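Local coordinates for protein intimin (PDB 1F00) that mediates adhesion of enteropathogenic Escherichia coli to host cells by binding a receptor, probably mainly through its C-terminal lectin-like domain, at residues L97-G102 and Q173-T178; W138-P143 and G161-S166; T238-V243 and A255-L260. All coordinates share one frame; numbering follows the deposited sequence.

Contact 1: L97-G102 and Q173-T178; sequences LTIDDG and QTATYT
Leu97 and Gln173 share the one direct hydrogen bond of this contact, from Leu97 N to Gln173 OE1 at 2.9 Å. It is nearly straight at the hydrogen (162°), yet the donor stands well above the amide plane instead of on a lone pair. Next along the segments, apolar groups meet. With its CG anti to the backbone N (chi1 -173°), Leu97 carries this branch carbon over to Ala175, 3.9 Å from Ala175 CB. Ile99 approaches that methyl from further along the segment, with CG1 4.0 Å from Ala175 CB, and its terminal CD1 reaches Tyr177 CB, also at 4.0 Å. Alanine suits a place hemmed in by two larger chains. Further along, the methylene of Asp101 meets the tyrosine ring obliquely, Asp101 CB to Tyr177 CD2 being 3.6 Å. One water donates to both Leu97 O and Thr174 O, joining two carbonyls that could not bond each other.

The second shell fixes these groups. Gln173 NE2 is held by Asp171 OD1 and Thr95 O, which sets the rotation of the amide, while Ile99 also rests on Trp138. Thr98 pairs by backbone with Ser130, and Ala175 with Val167, so the two nearly parallel segments belong to different sheets of the Ig-like domain. Their union therefore relies on apolar contact across the sandwich, with the glutamine amide and a water serving polar backbone atoms at one end.

Contact 2: W138-P143 and G161-S166; sequences WRSANP and GTTTIS
Ser166 N donates to Arg139 O over 2.9 Å, the shortest hydrogen bond between these strands. Arg139 N returns one to Ser166 O at 3.0 Å, which makes this an antiparallel hydrogen-bonded pair. The CA-H of Trp138 makes a lesser contact with Ser166 O, and a water that also accepts from Arg139 NH1 adds a weak bond. Ala141 N then reaches Thr164 O at 3.0 Å.

On the face that carries Arg139 and Ser166, the arginine side chain starts between its own backbone N and carbonyl carbon (chi1 72°) and runs extended over its neighbour. One guanidinium face thereby covers Ser166 CB, with Arg139 CZ 3.7 Å from Ser166 CB; a small serine permits so flat an approach. On the other face Ile165 serves two partners: its CD1 lies 3.6 Å from Ser140 CB, and its CG2 meets the edge of the Trp138 ring at CE3, 3.8 Å away.

Where the strand ends, Ser140 OG accepts from Asn142 N at 3.2 Å, an ST turn, and is bonded to Ala146 O as well. Asn142 OD1 accepts from Ala144 N, and its ND2 meets Thr162 O through a water. Trp138 and Ile165, large and apolar, pack on Leu127 of the facing sheet while Arg139 and Ser166 lie on the other face, as in the packed sheets of an Ig-like beta sandwich.

Contact 3: T238-V243 and A255-L260; sequences TIISWV and ASTYDL
Trp242 sets the six-membered part of its indole obliquely against the methyl of Ala255, with CE3 3.7 Å from Ala255 CB, while its NE1 is bonded to Val194 O. Also diagonal to the register, Ile240 lies across Thr257, its CG1 3.5 Å from Thr257 OG1; branched residues fit such extended backbone. Ser241 and Tyr258 form the hydrogen-bonded pair between the non-hydrogen-bonded pairs Ile240-Asp259 and Trp242-Thr257, Ser241 N meeting Tyr258 O at 2.8 Å.

At the far end Asp259, with CG anti to its backbone N (chi1 -164°), reaches the loop that leads into strand 240-242. Thr238 OG1 donates to Asp259 OD1 at 2.7 Å, on the syn side but tilted out of the carboxylate plane, and Ile239 N donates to Asp259 OD2 at 2.9 Å from above that plane. Ile239 O is doubly engaged: Ser241 OG (2.8 Å) and Leu260 N (3.2 Å) reach it from opposite faces of its plane. Ser241 OG is also bonded to Thr279 OG1.

Val261 N and Lys262 N add two more bonds to Asp259 OD2. With four donors turned on one buried carboxylate, the aspartate is probably ionised, and it ties the entry of strand 240-242 to the turn after strand 254-259 in the lectin-like domain.

From the N terminus the chain first passes through an Ig-like domain that holds none of these segments. Contact 1 opens at 97-102, and 70 residues follow before 173-178 closes it, joining the first and last strands of the second Ig-like domain across its two sheets. Contact 2 falls wholly within that span, closing a shorter loop of 17 residues. The two are joined through neighbouring strands 163-169 and 173-179, where Tyr177 O and Ile165 N probably hydrogen-bond at 2.7 Å. Contact 3 follows in series in the lectin-like domain, closing a loop that carries helix 247-252; its nearest atoms are about 18 Å from those of contact 2.

Contact 1: L97-G102 and Q173-T178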
# COMPACT_ATOMS: atom_id res chain seq x y z
N LEU A 97 4.67 -3.58 -10.36
CA LEU A 97 4.11 -2.73 -9.31
C LEU A 97 4.43 -3.41 -7.98
O LEU A 97 4.21 -4.61 -7.81
CB LEU A 97 2.59 -2.60 -9.48
CG LEU A 97 1.90 -1.61 -8.54
CD1 LEU A 97 2.54 -0.23 -8.67
CD2 LEU A 97 0.41 -1.55 -8.87
N THR A 98 4.94 -2.62 -7.04
CA THR A 98 5.34 -3.15 -5.75
C THR A 98 5.08 -2.17 -4.61
O THR A 98 5.11 -0.95 -4.80
CB THR A 98 6.86 -3.46 -5.75
OG1 THR A 98 7.14 -4.46 -6.74
CG2 THR A 98 7.32 -3.95 -4.39
N ILE A 99 4.81 -2.71 -3.43
CA ILE A 99 4.61 -1.87 -2.25
C ILE A 99 5.87 -2.07 -1.40
O ILE A 99 6.21 -3.20 -1.03
CB ILE A 99 3.36 -2.27 -1.45
CG1 ILE A 99 2.10 -1.90 -2.24
CG2 ILE A 99 3.36 -1.55 -0.09
CD1 ILE A 99 0.80 -2.36 -1.59
N ASP A 100 6.56 -0.96 -1.12
CA ASP A 100 7.79 -0.97 -0.33
C ASP A 100 7.40 -1.27 1.12
O ASP A 100 7.56 -0.43 2.00
CB ASP A 100 8.46 0.41 -0.45
CG ASP A 100 9.87 0.44 0.12
OD1 ASP A 100 10.45 1.54 0.16
OD2 ASP A 100 10.38 -0.63 0.52
N ASP A 101 6.90 -2.49 1.34
CA ASP A 101 6.43 -2.94 2.64
C ASP A 101 7.45 -3.06 3.77
O ASP A 101 7.06 -3.25 4.93
CB ASP A 101 5.73 -4.29 2.48
CG ASP A 101 6.68 -5.38 2.04
OD1 ASP A 101 7.21 -5.29 0.92
OD2 ASP A 101 6.89 -6.33 2.83
N GLY A 102 8.73 -2.96 3.45
CA GLY A 102 9.74 -3.04 4.49
C GLY A 102 10.07 -1.66 5.01
O GLY A 102 10.81 -1.50 5.99
N GLN A 173 -2.11 -2.92 -13.11
CA GLN A 173 -1.36 -3.83 -12.24
C GLN A 173 -1.92 -3.66 -10.84
O GLN A 173 -2.57 -2.65 -10.54
CB GLN A 173 0.14 -3.50 -12.21
CG GLN A 173 0.92 -3.91 -13.45
CD GLN A 173 2.42 -3.82 -13.22
OE1 GLN A 173 2.99 -4.61 -12.47
NE2 GLN A 173 3.05 -2.83 -13.84
N THR A 174 -1.67 -4.64 -9.99
CA THR A 174 -2.13 -4.61 -8.61
C THR A 174 -1.06 -5.18 -7.67
O THR A 174 -0.46 -6.22 -7.97
CB THR A 174 -3.41 -5.45 -8.42
OG1 THR A 174 -4.47 -4.94 -9.25
CG2 THR A 174 -3.85 -5.43 -6.96
N ALA A 175 -0.83 -4.49 -6.56
CA ALA A 175 0.12 -4.95 -5.55
C ALA A 175 -0.63 -4.82 -4.23
O ALA A 175 -1.42 -3.90 -4.06
CB ALA A 175 1.37 -4.07 -5.53
N THR A 176 -0.39 -5.73 -3.30
CA THR A 176 -1.10 -5.69 -2.03
C THR A 176 -0.24 -5.97 -0.80
O THR A 176 0.71 -6.75 -0.85
CB THR A 176 -2.26 -6.71 -2.01
OG1 THR A 176 -1.72 -8.03 -2.06
CG2 THR A 176 -3.16 -6.50 -3.20
N TYR A 177 -0.61 -5.31 0.29
CA TYR A 177 0.08 -5.45 1.57
C TYR A 177 -0.95 -5.88 2.61
O TYR A 177 -2.02 -5.28 2.72
CB TYR A 177 0.71 -4.12 1.99
CG TYR A 177 1.19 -4.12 3.42
CD1 TYR A 177 0.41 -3.57 4.43
CD2 TYR A 177 2.40 -4.70 3.77
CE1 TYR A 177 0.81 -3.60 5.76
CE2 TYR A 177 2.82 -4.75 5.10
CZ TYR A 177 2.02 -4.20 6.09
OH TYR A 177 2.41 -4.25 7.41
N THR A 178 -0.64 -6.92 3.38
CA THR A 178 -1.56 -7.39 4.40
C THR A 178 -1.21 -6.83 5.76
O THR A 178 -0.07 -6.92 6.22
CB THR A 178 -1.57 -8.92 4.49
OG1 THR A 178 -0.31 -9.36 5.01
CG2 THR A 178 -1.77 -9.53 3.13
O HOH W 1 2.27 -6.71 -8.67

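Contact 2: W138-P143 and G161-S166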
# COMPACT_ATOMS: atom_id res chain seq x y z
N TRP A 138 -5.32 3.70 -4.28
CA TRP A 138 -5.31 2.77 -3.15
C TRP A 138 -6.70 2.40 -2.61
O TRP A 138 -7.66 3.14 -2.77
CB TRP A 138 -4.49 3.34 -1.99
CG TRP A 138 -3.08 3.72 -2.35
CD1 TRP A 138 -2.67 4.82 -3.06
CD2 TRP A 138 -1.89 2.99 -2.02
NE1 TRP A 138 -1.30 4.82 -3.19
CE2 TRP A 138 -0.80 3.71 -2.57
CE3 TRP A 138 -1.65 1.80 -1.32
CZ2 TRP A 138 0.52 3.27 -2.43
CZ3 TRP A 138 -0.33 1.37 -1.19
CH2 TRP A 138 0.73 2.10 -1.74
N ARG A 139 -6.78 1.25 -1.94
CA ARG A 139 -8.03 0.82 -1.36
C ARG A 139 -7.75 -0.14 -0.21
O ARG A 139 -6.66 -0.70 -0.12
CB ARG A 139 -8.91 0.11 -2.40
CG ARG A 139 -8.42 -1.28 -2.82
CD ARG A 139 -9.43 -1.95 -3.76
NE ARG A 139 -9.16 -3.37 -3.99
CZ ARG A 139 -8.31 -3.84 -4.91
NH1 ARG A 139 -7.63 -3.01 -5.68
NH2 ARG A 139 -8.17 -5.15 -5.06
N SER A 140 -8.73 -0.29 0.66
CA SER A 140 -8.61 -1.20 1.80
C SER A 140 -9.74 -2.20 1.68
O SER A 140 -10.87 -1.83 1.39
CB SER A 140 -8.76 -0.45 3.12
OG SER A 140 -8.88 -1.37 4.19
N ALA A 141 -9.42 -3.47 1.91
CA ALA A 141 -10.43 -4.52 1.84
C ALA A 141 -11.44 -4.37 2.98
O ALA A 141 -12.57 -4.85 2.90
CB ALA A 141 -9.75 -5.90 1.90
N ASN A 142 -11.03 -3.70 4.06
CA ASN A 142 -11.92 -3.49 5.20
C ASN A 142 -11.59 -2.18 5.92
O ASN A 142 -10.81 -2.18 6.87
CB ASN A 142 -11.82 -4.65 6.19
CG ASN A 142 -12.88 -4.58 7.27
OD1 ASN A 142 -13.56 -3.56 7.43
ND2 ASN A 142 -13.03 -5.66 8.04
N PRO A 143 -12.19 -1.07 5.48
CA PRO A 143 -11.98 0.26 6.08
C PRO A 143 -12.32 0.36 7.57
O PRO A 143 -11.97 1.34 8.21
CB PRO A 143 -12.87 1.16 5.22
CG PRO A 143 -12.84 0.49 3.89
CD PRO A 143 -13.02 -0.96 4.27
N GLY A 161 -7.60 -6.09 13.94
CA GLY A 161 -8.02 -7.05 12.94
C GLY A 161 -6.99 -7.10 11.84
O GLY A 161 -5.98 -6.40 11.88
N THR A 162 -7.24 -7.95 10.85
CA THR A 162 -6.34 -8.09 9.73
C THR A 162 -7.09 -7.81 8.43
O THR A 162 -8.22 -8.25 8.24
CB THR A 162 -5.72 -9.51 9.69
OG1 THR A 162 -4.90 -9.65 8.53
CG2 THR A 162 -6.82 -10.57 9.67
N THR A 163 -6.46 -7.05 7.55
CA THR A 163 -7.06 -6.73 6.27
C THR A 163 -5.93 -6.49 5.29
O THR A 163 -4.76 -6.67 5.63
CB THR A 163 -7.98 -5.47 6.38
OG1 THR A 163 -8.75 -5.34 5.18
CG2 THR A 163 -7.14 -4.21 6.59
N THR A 164 -6.26 -6.11 4.07
CA THR A 164 -5.22 -5.88 3.08
C THR A 164 -5.39 -4.51 2.43
O THR A 164 -6.51 -4.05 2.22
CB THR A 164 -5.25 -6.96 1.99
OG1 THR A 164 -6.57 -7.06 1.44
CG2 THR A 164 -4.84 -8.32 2.55
N ILE A 165 -4.27 -3.86 2.15
CA ILE A 165 -4.28 -2.57 1.47
C ILE A 165 -3.74 -2.88 0.09
O ILE A 165 -2.68 -3.50 -0.03
CB ILE A 165 -3.36 -1.53 2.15
CG1 ILE A 165 -3.79 -1.32 3.60
CG2 ILE A 165 -3.39 -0.21 1.37
CD1 ILE A 165 -5.24 -0.89 3.76
N SER A 166 -4.48 -2.47 -0.94
CA SER A 166 -4.07 -2.73 -2.31
C SER A 166 -3.87 -1.44 -3.09
O SER A 166 -4.55 -0.45 -2.86
CB SER A 166 -5.13 -3.58 -3.03
OG SER A 166 -5.27 -4.86 -2.44
O HOH W 2 -6.96 -0.27 -5.37
O HOH W 3 -10.76 -7.86 7.42

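Contact 3: T238-V243 and A255-L260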
# COMPACT_ATOMS: atom_id res chain seq x y z
N THR A 238 -1.75 17.92 25.35
CA THR A 238 -1.40 16.96 26.39
C THR A 238 -2.37 15.80 26.44
O THR A 238 -3.59 15.99 26.42
CB THR A 238 -1.39 17.61 27.79
OG1 THR A 238 -1.17 16.59 28.78
CG2 THR A 238 -2.71 18.31 28.09
N ILE A 239 -1.83 14.59 26.48
CA ILE A 239 -2.66 13.40 26.59
C ILE A 239 -2.15 12.63 27.80
O ILE A 239 -1.78 11.45 27.71
CB ILE A 239 -2.61 12.53 25.32
CG1 ILE A 239 -3.14 13.33 24.13
CG2 ILE A 239 -3.49 11.29 25.51
CD1 ILE A 239 -3.25 12.54 22.83
N ILE A 240 -2.09 13.33 28.92
CA ILE A 240 -1.66 12.75 30.19
C ILE A 240 -2.70 11.68 30.53
O ILE A 240 -3.90 11.96 30.60
CB ILE A 240 -1.59 13.84 31.29
CG1 ILE A 240 -1.23 13.21 32.64
CG2 ILE A 240 -2.90 14.61 31.37
CD1 ILE A 240 -1.02 14.23 33.75
N SER A 241 -2.24 10.44 30.72
CA SER A 241 -3.14 9.32 30.99
C SER A 241 -2.80 8.51 32.23
O SER A 241 -1.64 8.27 32.54
CB SER A 241 -3.14 8.38 29.78
OG SER A 241 -3.16 9.11 28.56
N TRP A 242 -3.84 8.06 32.93
CA TRP A 242 -3.69 7.25 34.14
C TRP A 242 -3.06 5.90 33.81
O TRP A 242 -3.28 5.36 32.72
CB TRP A 242 -5.05 6.96 34.77
CG TRP A 242 -5.84 8.13 35.25
CD1 TRP A 242 -6.99 8.63 34.70
CD2 TRP A 242 -5.61 8.89 36.44
NE1 TRP A 242 -7.48 9.65 35.47
CE2 TRP A 242 -6.66 9.83 36.55
CE3 TRP A 242 -4.61 8.87 37.43
CZ2 TRP A 242 -6.75 10.74 37.61
CZ3 TRP A 242 -4.70 9.78 38.49
CH2 TRP A 242 -5.76 10.70 38.57
N VAL A 243 -2.29 5.35 34.75
CA VAL A 243 -1.73 4.01 34.58
C VAL A 243 -2.16 3.26 35.84
O VAL A 243 -2.34 3.88 36.89
CB VAL A 243 -0.17 3.97 34.46
CG1 VAL A 243 0.30 4.89 33.35
CG2 VAL A 243 0.49 4.31 35.79
N ALA A 255 -1.87 7.92 41.84
CA ALA A 255 -1.53 7.09 40.70
C ALA A 255 -0.50 7.82 39.85
O ALA A 255 -0.27 9.02 40.03
CB ALA A 255 -2.78 6.79 39.86
N SER A 256 0.12 7.07 38.95
CA SER A 256 1.10 7.65 38.05
C SER A 256 0.42 7.87 36.71
O SER A 256 -0.70 7.40 36.47
CB SER A 256 2.30 6.71 37.88
OG SER A 256 3.04 6.65 39.08
N THR A 257 1.10 8.62 35.84
CA THR A 257 0.57 8.91 34.51
C THR A 257 1.71 8.96 33.50
O THR A 257 2.89 9.06 33.86
CB THR A 257 -0.12 10.29 34.46
OG1 THR A 257 0.86 11.31 34.67
CG2 THR A 257 -1.22 10.41 35.52
N TYR A 258 1.34 8.87 32.23
CA TYR A 258 2.29 8.97 31.15
C TYR A 258 1.54 9.80 30.12
O TYR A 258 0.32 9.66 29.97
CB TYR A 258 2.66 7.61 30.56
CG TYR A 258 3.73 7.71 29.50
CD1 TYR A 258 5.09 7.78 29.84
CD2 TYR A 258 3.40 7.77 28.15
CE1 TYR A 258 6.08 7.90 28.86
CE2 TYR A 258 4.38 7.90 27.16
CZ TYR A 258 5.71 7.96 27.52
OH TYR A 258 6.67 8.08 26.54
N ASP A 259 2.26 10.68 29.43
CA ASP A 259 1.65 11.57 28.46
C ASP A 259 2.00 11.14 27.05
O ASP A 259 3.18 11.17 26.66
CB ASP A 259 2.15 12.99 28.75
CG ASP A 259 1.32 14.06 28.08
OD1 ASP A 259 1.06 15.10 28.74
OD2 ASP A 259 0.94 13.88 26.90
N LEU A 260 1.00 10.72 26.28
CA LEU A 260 1.22 10.27 24.91
C LEU A 260 1.66 11.38 23.96
O LEU A 260 1.95 11.12 22.79
CB LEU A 260 -0.03 9.57 24.37
CG LEU A 260 -0.29 8.18 24.98
CD1 LEU A 260 -1.60 7.62 24.45
CD2 LEU A 260 0.86 7.25 24.65
O HOH W 4 -0.14 4.38 38.94